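Local coordinates for glycosyl hydrolase, family 8 (Clostridium perfringens, PDB 3REN), which is an alpha-amylase built on an (alpha/alpha)6 barrel, and so probably hydrolyses alpha-linked glucose polymers such as starch, at residues G40-Y45 with K56-L61; V60-E65 with G96-R101; G66-Y71 with D337-L342. All blocks are in the same frame, centred on the assembly; numbering follows the deposited sequence.

Interaction 1 (G40-Y45 with K56-L61); sequences GIYTNY and KGHSVL
Tyr42 and His58 form a face-to-face stack where the chain leaving strand 40-41 meets a type I beta turn, Lys56 to Ser59, on the way to helix 62-74. The ring centroids lie 3.6 Å apart and the planes 9° from parallel. His58 CG comes over the middle of the tyrosine ring, while Tyr42 CE2 lies over the imidazole. A chi1 of -69° keeps the imidazole beside the backbone N of His58 and carries NE2 out to Tyr45 O, to which it donates a nearly straight bond of 3.0 Å. The acceptor lies in the imidazole plane, yet NE2 stands above the plane of the carbonyl. Stack and bond together fix the ring's rotation, a double task that suits histidine.

Backbone bonds join the turn to residues 43-44: Asn44 N reaches a lone pair of Gly57 O at 2.8 Å, and Thr43 N gives a more bent bond to Ser59 O at 3.1 Å. Any CB on Gly57 would crowd Asn44 CB, so glycine suits its place; Asn44 OD1 touches its CA at 3.4 Å. Thr43 CG2 packs on Leu61 CD1 at 3.8 Å, while its OG1 sits near Ser59 O and OG. Ser59 OG turns back to Lys56 O, pinning the turn from within. A water donates to Ile41 O, accepts from Leu61 N at 2.8 Å and bonds Thr43 OG1.

Beyond the pair, Asn44 ND2 bonds Val333 O just ahead of helix 335-346, Ile41 rests on Ser64 and Met68 of helix 62-74, and the Val60 backbone is hydrogen-bonded to that of Lys102 in strand 101-103.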
loop_
_atom_site.group_PDB
_atom_site.type_symbol
_atom_site.label_atom_id
_atom_site.label_comp_id
_atom_site.label_asym_id
_atom_site.label_seq_id
_atom_site.Cartn_x
_atom_site.Cartn_y
_atom_site.Cartn_z
ATOM N N GLY A 40 -1.947 -9.982 15.561
ATOM C CA GLY A 40 -1.992 -9.182 14.337
ATOM C C GLY A 40 -2.622 -9.864 13.142
ATOM O O GLY A 40 -3.239 -10.933 13.253
ATOM N N ILE A 41 -2.441 -9.250 11.979
ATOM C CA ILE A 41 -3.017 -9.791 10.735
ATOM C C ILE A 41 -2.008 -10.731 10.052
ATOM O O ILE A 41 -0.893 -10.336 9.730
ATOM C CB ILE A 41 -3.404 -8.656 9.791
ATOM C CG1 ILE A 41 -4.359 -7.714 10.532
ATOM C CG2 ILE A 41 -3.931 -9.211 8.459
ATOM C CD1 ILE A 41 -4.500 -6.361 9.910
ATOM N N TYR A 42 -2.421 -11.959 9.805
ATOM C CA TYR A 42 -1.580 -12.957 9.175
ATOM C C TYR A 42 -1.336 -12.534 7.728
ATOM O O TYR A 42 -2.217 -11.947 7.110
ATOM C CB TYR A 42 -2.353 -14.283 9.090
ATOM C CG TYR A 42 -2.660 -14.988 10.387
ATOM C CD1 TYR A 42 -1.857 -14.810 11.519
ATOM C CD2 TYR A 42 -3.730 -15.888 10.460
ATOM C CE1 TYR A 42 -2.143 -15.496 12.729
ATOM C CE2 TYR A 42 -4.020 -16.596 11.642
ATOM C CZ TYR A 42 -3.220 -16.389 12.761
ATOM O OH TYR A 42 -3.478 -17.081 13.895
ATOM N N THR A 43 -0.180 -12.886 7.207
ATOM C CA THR A 43 0.191 -12.651 5.805
ATOM C C THR A 43 -0.599 -13.524 4.821
ATOM O O THR A 43 -0.994 -13.052 3.762
ATOM C CB THR A 43 1.696 -12.888 5.647
ATOM O OG1 THR A 43 2.369 -12.049 6.597
ATOM C CG2 THR A 43 2.156 -12.580 4.205
ATOM N N ASN A 44 -0.811 -14.786 5.179
ATOM C CA ASN A 44 -1.629 -15.722 4.422
ATOM C C ASN A 44 -2.663 -16.436 5.307
ATOM O O ASN A 44 -2.503 -16.485 6.585
ATOM C CB ASN A 44 -0.734 -16.786 3.766
ATOM C CG ASN A 44 0.357 -16.192 2.926
ATOM O OD1 ASN A 44 1.507 -16.329 3.250
ATOM N ND2 ASN A 44 0.001 -15.511 1.855
ATOM N N TYR A 45 -3.687 -17.025 4.665
ATOM C CA TYR A 45 -4.748 -17.701 5.407
ATOM C C TYR A 45 -4.216 -18.972 6.079
ATOM O O TYR A 45 -4.629 -19.334 7.190
ATOM C CB TYR A 45 -5.951 -18.001 4.480
ATOM C CG TYR A 45 -7.051 -18.783 5.114
ATOM C CD1 TYR A 45 -7.850 -18.226 6.115
ATOM C CD2 TYR A 45 -7.281 -20.086 4.760
ATOM C CE1 TYR A 45 -8.859 -18.960 6.733
ATOM C CE2 TYR A 45 -8.306 -20.835 5.370
ATOM C CZ TYR A 45 -9.083 -20.262 6.341
ATOM O OH TYR A 45 -10.095 -20.989 6.953
ATOM N N LYS A 56 5.689 -19.262 6.111
ATOM C CA LYS A 56 5.529 -18.355 7.197
ATOM C C LYS A 56 4.219 -17.602 7.038
ATOM O O LYS A 56 4.206 -16.451 7.155
ATOM C CB LYS A 56 6.731 -17.408 7.266
ATOM C CG LYS A 56 8.054 -18.070 7.657
ATOM C CD LYS A 56 9.202 -17.156 7.560
ATOM C CE LYS A 56 10.484 -17.832 7.335
ATOM N NZ LYS A 56 11.017 -18.320 8.555
ATOM N N GLY A 57 3.159 -18.288 6.674
ATOM C CA GLY A 57 1.888 -17.622 6.366
ATOM C C GLY A 57 1.343 -16.841 7.563
ATOM O O GLY A 57 0.639 -15.837 7.371
ATOM N N HIS A 58 1.632 -17.308 8.799
ATOM C CA HIS A 58 1.102 -16.661 10.019
ATOM C C HIS A 58 2.089 -15.755 10.728
ATOM O O HIS A 58 1.961 -15.457 11.942
ATOM C CB HIS A 58 0.468 -17.666 10.995
ATOM C CG HIS A 58 -0.815 -18.258 10.475
ATOM N ND1 HIS A 58 -1.537 -19.220 11.160
ATOM C CD2 HIS A 58 -1.473 -18.056 9.306
ATOM C CE1 HIS A 58 -2.602 -19.558 10.447
ATOM N NE2 HIS A 58 -2.580 -18.873 9.311
ATOM N N SER A 59 3.056 -15.291 9.956
ATOM C CA SER A 59 3.833 -14.130 10.325
ATOM C C SER A 59 2.947 -12.896 10.163
ATOM O O SER A 59 1.897 -12.964 9.505
ATOM C CB SER A 59 5.071 -14.009 9.446
ATOM O OG SER A 59 4.673 -13.778 8.113
ATOM N N VAL A 60 3.366 -11.785 10.764
ATOM C CA VAL A 60 2.627 -10.527 10.699
ATOM C C VAL A 60 3.540 -9.491 10.086
ATOM O O VAL A 60 4.611 -9.228 10.615
ATOM C CB VAL A 60 2.264 -10.045 12.107
ATOM C CG1 VAL A 60 1.744 -8.579 12.093
ATOM C CG2 VAL A 60 1.260 -10.976 12.743
ATOM N N LEU A 61 3.111 -8.886 8.995
ATOM C CA LEU A 61 3.896 -7.816 8.373
ATOM C C LEU A 61 3.519 -6.428 8.941
ATOM O O LEU A 61 2.317 -6.159 9.194
ATOM C CB LEU A 61 3.614 -7.832 6.880
ATOM C CG LEU A 61 4.138 -9.049 6.110
ATOM C CD1 LEU A 61 3.606 -9.072 4.663
ATOM C CD2 LEU A 61 5.678 -9.078 6.109
HETATM O O HOH W 1 0.836 -9.921 7.755
#

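Interaction 2 (V60-E65 with G96-R101). With SO4 (sulfate ion), chain E.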
loop_
_atom_site.group_PDB
_atom_site.type_symbol
_atom_site.label_atom_id
_atom_site.label_comp_id
_atom_site.label_asym_id
_atom_site.label_seq_id
_atom_site.Cartn_x
_atom_site.Cartn_y
_atom_site.Cartn_z
ATOM N N VAL A 60 3.366 -11.785 10.764
ATOM C CA VAL A 60 2.627 -10.527 10.699
ATOM C C VAL A 60 3.540 -9.491 10.086
ATOM O O VAL A 60 4.611 -9.228 10.615
ATOM C CB VAL A 60 2.264 -10.045 12.107
ATOM C CG1 VAL A 60 1.744 -8.579 12.093
ATOM C CG2 VAL A 60 1.260 -10.976 12.743
ATOM N N LEU A 61 3.111 -8.886 8.995
ATOM C CA LEU A 61 3.896 -7.816 8.373
ATOM C C LEU A 61 3.519 -6.428 8.941
ATOM O O LEU A 61 2.317 -6.159 9.194
ATOM C CB LEU A 61 3.614 -7.832 6.880
ATOM C CG LEU A 61 4.138 -9.049 6.110
ATOM C CD1 LEU A 61 3.606 -9.072 4.663
ATOM C CD2 LEU A 61 5.678 -9.078 6.109
ATOM N N SER A 62 4.497 -5.528 9.109
ATOM C CA SER A 62 4.116 -4.164 9.495
ATOM C C SER A 62 3.433 -3.465 8.332
ATOM O O SER A 62 2.740 -2.435 8.521
ATOM C CB SER A 62 5.319 -3.346 9.961
ATOM O OG SER A 62 6.337 -3.330 8.942
ATOM N N GLU A 63 3.647 -4.009 7.128
ATOM C CA GLU A 63 2.840 -3.630 5.963
ATOM C C GLU A 63 1.343 -3.800 6.275
ATOM O O GLU A 63 0.574 -2.862 6.066
ATOM C CB GLU A 63 3.225 -4.443 4.710
ATOM C CG GLU A 63 2.316 -4.256 3.456
ATOM C CD GLU A 63 2.712 -5.265 2.350
ATOM O OE1 GLU A 63 2.223 -6.438 2.385
ATOM O OE2 GLU A 63 3.564 -4.899 1.488
ATOM N N SER A 64 0.959 -5.003 6.711
ATOM C CA SER A 64 -0.438 -5.330 7.029
ATOM C C SER A 64 -0.970 -4.427 8.127
ATOM O O SER A 64 -2.064 -3.848 8.016
ATOM C CB SER A 64 -0.554 -6.786 7.497
ATOM O OG SER A 64 -0.047 -7.645 6.496
ATOM N N GLU A 65 -0.176 -4.286 9.198
ATOM C CA GLU A 65 -0.565 -3.435 10.308
ATOM C C GLU A 65 -0.776 -1.969 9.918
ATOM O O GLU A 65 -1.741 -1.358 10.366
ATOM C CB GLU A 65 0.450 -3.546 11.453
ATOM C CG GLU A 65 0.454 -4.945 12.041
ATOM C CD GLU A 65 -0.951 -5.385 12.529
ATOM O OE1 GLU A 65 -1.641 -4.574 13.179
ATOM O OE2 GLU A 65 -1.365 -6.524 12.261
ATOM N N GLY A 96 15.030 2.422 16.002
ATOM C CA GLY A 96 13.820 3.273 15.939
ATOM C C GLY A 96 12.831 2.965 14.792
ATOM O O GLY A 96 11.758 3.565 14.696
ATOM N N LEU A 97 13.196 2.051 13.906
ATOM C CA LEU A 97 12.353 1.698 12.780
ATOM C C LEU A 97 11.488 0.523 13.175
ATOM O O LEU A 97 11.849 -0.263 14.052
ATOM C CB LEU A 97 13.202 1.352 11.545
ATOM C CG LEU A 97 14.012 2.519 10.935
ATOM C CD1 LEU A 97 14.745 2.041 9.670
ATOM C CD2 LEU A 97 13.162 3.818 10.638
ATOM N N ILE A 98 10.328 0.424 12.544
ATOM C CA ILE A 98 9.471 -0.730 12.691
ATOM C C ILE A 98 9.983 -1.871 11.829
ATOM O O ILE A 98 10.329 -1.680 10.668
ATOM C CB ILE A 98 8.027 -0.403 12.307
ATOM C CG1 ILE A 98 7.544 0.889 13.006
ATOM C CG2 ILE A 98 7.118 -1.603 12.578
ATOM C CD1 ILE A 98 7.841 0.941 14.602
ATOM N N SER A 99 9.993 -3.056 12.413
ATOM C CA SER A 99 10.478 -4.256 11.773
ATOM C C SER A 99 9.557 -4.545 10.593
ATOM O O SER A 99 8.357 -4.266 10.681
ATOM C CB SER A 99 10.366 -5.407 12.751
ATOM O OG SER A 99 10.777 -6.627 12.163
ATOM N N TRP A 100 10.080 -5.132 9.513
ATOM C CA TRP A 100 9.213 -5.514 8.394
ATOM C C TRP A 100 8.276 -6.666 8.729
ATOM O O TRP A 100 7.170 -6.740 8.175
ATOM C CB TRP A 100 9.985 -5.771 7.061
ATOM C CG TRP A 100 10.459 -7.136 6.875
ATOM C CD1 TRP A 100 11.502 -7.718 7.525
ATOM C CD2 TRP A 100 9.963 -8.130 5.943
ATOM N NE1 TRP A 100 11.689 -9.039 7.087
ATOM C CE2 TRP A 100 10.749 -9.319 6.133
ATOM C CE3 TRP A 100 8.942 -8.141 4.983
ATOM C CZ2 TRP A 100 10.541 -10.502 5.394
ATOM C CZ3 TRP A 100 8.715 -9.341 4.245
ATOM C CH2 TRP A 100 9.511 -10.499 4.461
ATOM N N ARG A 101 8.686 -7.544 9.643
ATOM C CA ARG A 101 7.924 -8.775 9.869
ATOM C C ARG A 101 8.232 -9.380 11.220
ATOM O O ARG A 101 9.368 -9.322 11.639
ATOM C CB ARG A 101 8.274 -9.819 8.792
ATOM C CG ARG A 101 7.575 -11.184 9.005
ATOM C CD ARG A 101 7.752 -12.126 7.776
ATOM N NE ARG A 101 9.153 -12.546 7.703
ATOM C CZ ARG A 101 9.646 -13.408 6.826
ATOM N NH1 ARG A 101 8.854 -13.985 5.929
ATOM N NH2 ARG A 101 10.945 -13.688 6.858
HETATM S S SO4 E . 14.060 -12.010 8.185
HETATM O O1 SO4 E . 14.472 -13.331 7.733
HETATM O O2 SO4 E . 14.823 -10.946 7.544
HETATM O O3 SO4 E . 12.653 -11.830 7.861
HETATM O O4 SO4 E . 14.286 -11.972 9.624
HETATM O O HOH W 2 6.213 -5.303 6.124
#
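Ser62, the first residue of helix 62-74, makes both direct hydrogen bonds to the 96-101 loop. Its OG donates to Ser99 O at 2.8 Å, a short reach made possible by a chi1 of 56°, which sets the hydroxyl between backbone N and carbonyl carbon. Its backbone N donates to Trp100 O at 3.1 Å, approaching from above the carbonyl plane. A water donates to Trp100 O as well and accepts from Glu63 N, so one loop carbonyl serves two N-H groups of the helix's first turn, which have no preceding turn to bond to. Serine is apt here, small enough to be buried and able to donate.

In backbone terms, Leu61 faces Arg101 as an antiparallel non-hydrogen-bonded pair. This pair joins strand 60-61, which runs straight into helix 62-74 of the (alpha/alpha)6 barrel, to strand 101-103, the middle of a small three-stranded sheet. Two CA-H groups add contacts across the pair, Arg101 CA to Val60 O at 3.4 Å and Leu61 CA to Trp100 O.

Apolar contacts flank this. Leu61 CD2 meets Trp100 CZ3 obliquely at 3.6 Å and also touches Arg101 CB, while Ile98 CG2 packs on Ser62 CB at 3.6 Å.

The remaining hydrogen bonds gather at a sulfate, probably from the crystallisation liquor. Its O3 accepts from Arg101 NH2 at 2.7 Å and from Trp100 NE1 at 3.1 Å, and Ser108 OG bonds the ion too. The arginine chain bends at chi3 (70°), bringing its guanidinium face over Trp100 CZ2.

Interaction 3 (G66-Y71 with D337-L342); sequences GLMMLY and DNLNAL
With chi1 of 173°, Tyr71 swings its ring out opposite its own backbone N, and Leu342 on the other helix, whose CG likewise lies opposite its own backbone N, meets it over one face. Helices 62-74 and 335-346 run nearly parallel here, their segment axes 14° apart in direction and 9.8 Å apart at closest approach. In an (alpha/alpha)6 barrel the inner helices all run the same way, and this pairing of an early with a late helix is consistent with the place where the ring of helices closes.

The interface is largely apolar. Leu67 CD1 packs on Leu339 CB at 3.8 Å, the two side chains crossing at a slant near the closest pair of CA atoms. Leu67 thus offers its branched end to the CB of Leu339, whose own CD2 is left to meet Met68. Leu67 CD2 turns instead to Asn340, touching OD1 at 3.8 Å; the amide's ND2 is bonded to Ser284 OG, so this polar group is held from its other end while its oxygen touches the leucine methyl.

Met68, present as selenomethionine, sets off along the flank of its own helix rather than at the neighbour, but bends at chi2 and chi3. This brings its CE methyl to Leu339 CD2 at 3.9 Å and to Leu342 CD2 at 4.0 Å, a bridge between two leucines that a flexible, unbranched side chain can make. Ile30 of helix 21-33 and His84 of helix 78-89 also touch Met68.

Tyr71 combines an aromatic face for packing with a hydroxyl that bonds Glu23 OE2. Against that face Leu342 CD2 makes a CH-pi contact, 3.7 Å from the ring centroid and 10° off the ring normal.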
loop_
_atom_site.group_PDB
_atom_site.type_symbol
_atom_site.label_atom_id
_atom_site.label_comp_id
_atom_site.label_asym_id
_atom_site.label_seq_id
_atom_site.Cartn_x
_atom_site.Cartn_y
_atom_site.Cartn_z
ATOM N N GLY A 66 0.140 -1.422 9.107
ATOM C CA GLY A 66 0.050 -0.054 8.614
ATOM C C GLY A 66 -1.202 0.150 7.790
ATOM O O GLY A 66 -1.859 1.170 7.923
ATOM N N LEU A 67 -1.536 -0.815 6.936
ATOM C CA LEU A 67 -2.768 -0.750 6.145
ATOM C C LEU A 67 -4.015 -0.687 7.021
ATOM O O LEU A 67 -4.919 0.096 6.771
ATOM C CB LEU A 67 -2.848 -1.911 5.121
ATOM C CG LEU A 67 -1.853 -1.799 3.926
ATOM C CD1 LEU A 67 -1.748 -3.122 3.085
ATOM C CD2 LEU A 67 -2.222 -0.619 3.029
HETATM N N MSE A 68 -4.049 -1.514 8.060
HETATM C CA MSE A 68 -5.204 -1.602 8.944
HETATM C C MSE A 68 -5.337 -0.308 9.775
HETATM O O MSE A 68 -6.440 0.156 10.013
HETATM C CB MSE A 68 -5.110 -2.860 9.835
HETATM C CG MSE A 68 -6.299 -3.045 10.802
HETATM SE SE MSE A 68 -8.081 -2.995 9.918
HETATM C CE MSE A 68 -8.195 -4.822 9.285
HETATM N N MSE A 69 -4.209 0.254 10.204
HETATM C CA MSE A 69 -4.195 1.587 10.814
HETATM C C MSE A 69 -4.741 2.672 9.903
HETATM O O MSE A 69 -5.502 3.521 10.363
HETATM C CB MSE A 69 -2.784 1.963 11.268
HETATM C CG MSE A 69 -2.321 1.125 12.522
HETATM SE SE MSE A 69 -0.355 1.292 12.846
HETATM C CE MSE A 69 -0.276 3.134 13.415
ATOM N N LEU A 70 -4.358 2.663 8.618
ATOM C CA LEU A 70 -4.951 3.642 7.702
ATOM C C LEU A 70 -6.473 3.508 7.576
ATOM O O LEU A 70 -7.220 4.526 7.584
ATOM C CB LEU A 70 -4.324 3.572 6.320
ATOM C CG LEU A 70 -2.894 4.090 6.223
ATOM C CD1 LEU A 70 -2.357 3.764 4.808
ATOM C CD2 LEU A 70 -2.951 5.614 6.407
ATOM N N TYR A 71 -6.921 2.259 7.426
ATOM C CA TYR A 71 -8.339 1.967 7.409
ATOM C C TYR A 71 -9.037 2.476 8.676
ATOM O O TYR A 71 -10.120 3.068 8.597
ATOM C CB TYR A 71 -8.558 0.453 7.317
ATOM C CG TYR A 71 -10.008 0.051 7.470
ATOM C CD1 TYR A 71 -10.892 0.174 6.401
ATOM C CD2 TYR A 71 -10.490 -0.402 8.676
ATOM C CE1 TYR A 71 -12.233 -0.177 6.538
ATOM C CE2 TYR A 71 -11.819 -0.759 8.835
ATOM C CZ TYR A 71 -12.685 -0.639 7.762
ATOM O OH TYR A 71 -14.000 -1.026 7.878
ATOM N N ASP A 337 -3.668 -8.131 -0.681
ATOM C CA ASP A 337 -4.791 -7.879 -1.589
ATOM C C ASP A 337 -6.084 -7.614 -0.867
ATOM O O ASP A 337 -6.850 -6.753 -1.281
ATOM C CB ASP A 337 -4.975 -9.027 -2.571
ATOM C CG ASP A 337 -3.887 -9.050 -3.630
ATOM O OD1 ASP A 337 -3.411 -7.959 -4.023
ATOM O OD2 ASP A 337 -3.495 -10.152 -4.030
ATOM N N ASN A 338 -6.307 -8.347 0.222
ATOM C CA ASN A 338 -7.484 -8.167 1.047
ATOM C C ASN A 338 -7.550 -6.804 1.738
ATOM O O ASN A 338 -8.607 -6.158 1.743
ATOM C CB ASN A 338 -7.631 -9.330 2.035
ATOM C CG ASN A 338 -8.064 -10.609 1.333
ATOM O OD1 ASN A 338 -9.249 -10.875 1.235
ATOM N ND2 ASN A 338 -7.096 -11.380 0.793
ATOM N N LEU A 339 -6.419 -6.356 2.290
ATOM C CA LEU A 339 -6.371 -5.039 2.943
ATOM C C LEU A 339 -6.528 -3.866 1.964
ATOM O O LEU A 339 -7.178 -2.841 2.295
ATOM C CB LEU A 339 -5.091 -4.892 3.774
ATOM C CG LEU A 339 -5.070 -5.791 5.000
ATOM C CD1 LEU A 339 -3.579 -6.043 5.400
ATOM C CD2 LEU A 339 -5.957 -5.153 6.158
ATOM N N ASN A 340 -5.935 -3.995 0.774
ATOM C CA ASN A 340 -6.065 -2.925 -0.224
ATOM C C ASN A 340 -7.526 -2.842 -0.678
ATOM O O ASN A 340 -8.091 -1.745 -0.765
ATOM C CB ASN A 340 -5.108 -3.140 -1.406
ATOM C CG ASN A 340 -3.683 -2.695 -1.091
ATOM O OD1 ASN A 340 -3.485 -1.694 -0.405
ATOM N ND2 ASN A 340 -2.691 -3.434 -1.583
ATOM N N ALA A 341 -8.152 -4.007 -0.868
ATOM C CA ALA A 341 -9.589 -4.068 -1.210
ATOM C C ALA A 341 -10.452 -3.431 -0.121
ATOM O O ALA A 341 -11.451 -2.791 -0.420
ATOM C CB ALA A 341 -10.037 -5.520 -1.431
ATOM N N LEU A 342 -10.072 -3.621 1.139
ATOM C CA LEU A 342 -10.825 -3.021 2.242
ATOM C C LEU A 342 -10.765 -1.500 2.176
ATOM O O LEU A 342 -11.788 -0.828 2.290
ATOM C CB LEU A 342 -10.358 -3.607 3.597
ATOM C CG LEU A 342 -11.079 -3.130 4.844
ATOM C CD1 LEU A 342 -12.492 -3.693 4.897
ATOM C CD2 LEU A 342 -10.274 -3.516 6.097
#

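In the fold
One side of each contact lies on the run from residue 40 to 71: interactions 1 and 2 share Val60 and Leu61 of strand 60-61, and helix 62-74 then carries interactions 2 and 3. The centres of interactions 1 and 2 lie about 11 Å apart; that of interaction 3 is about 14 Å from each. Ile41 links all three, its N probably hydrogen-bonded to Glu65 OE2 at 2.9 Å and its CD1 3.6 Å from Met68 CB. Ser64 CA packs on Leu339 CD1, joining interactions 2 and 3. 1,2-Ethanediol, probably from the crystallisation liquor, is bound about 3 Å, between nearest atoms, from the side chain of Tyr71.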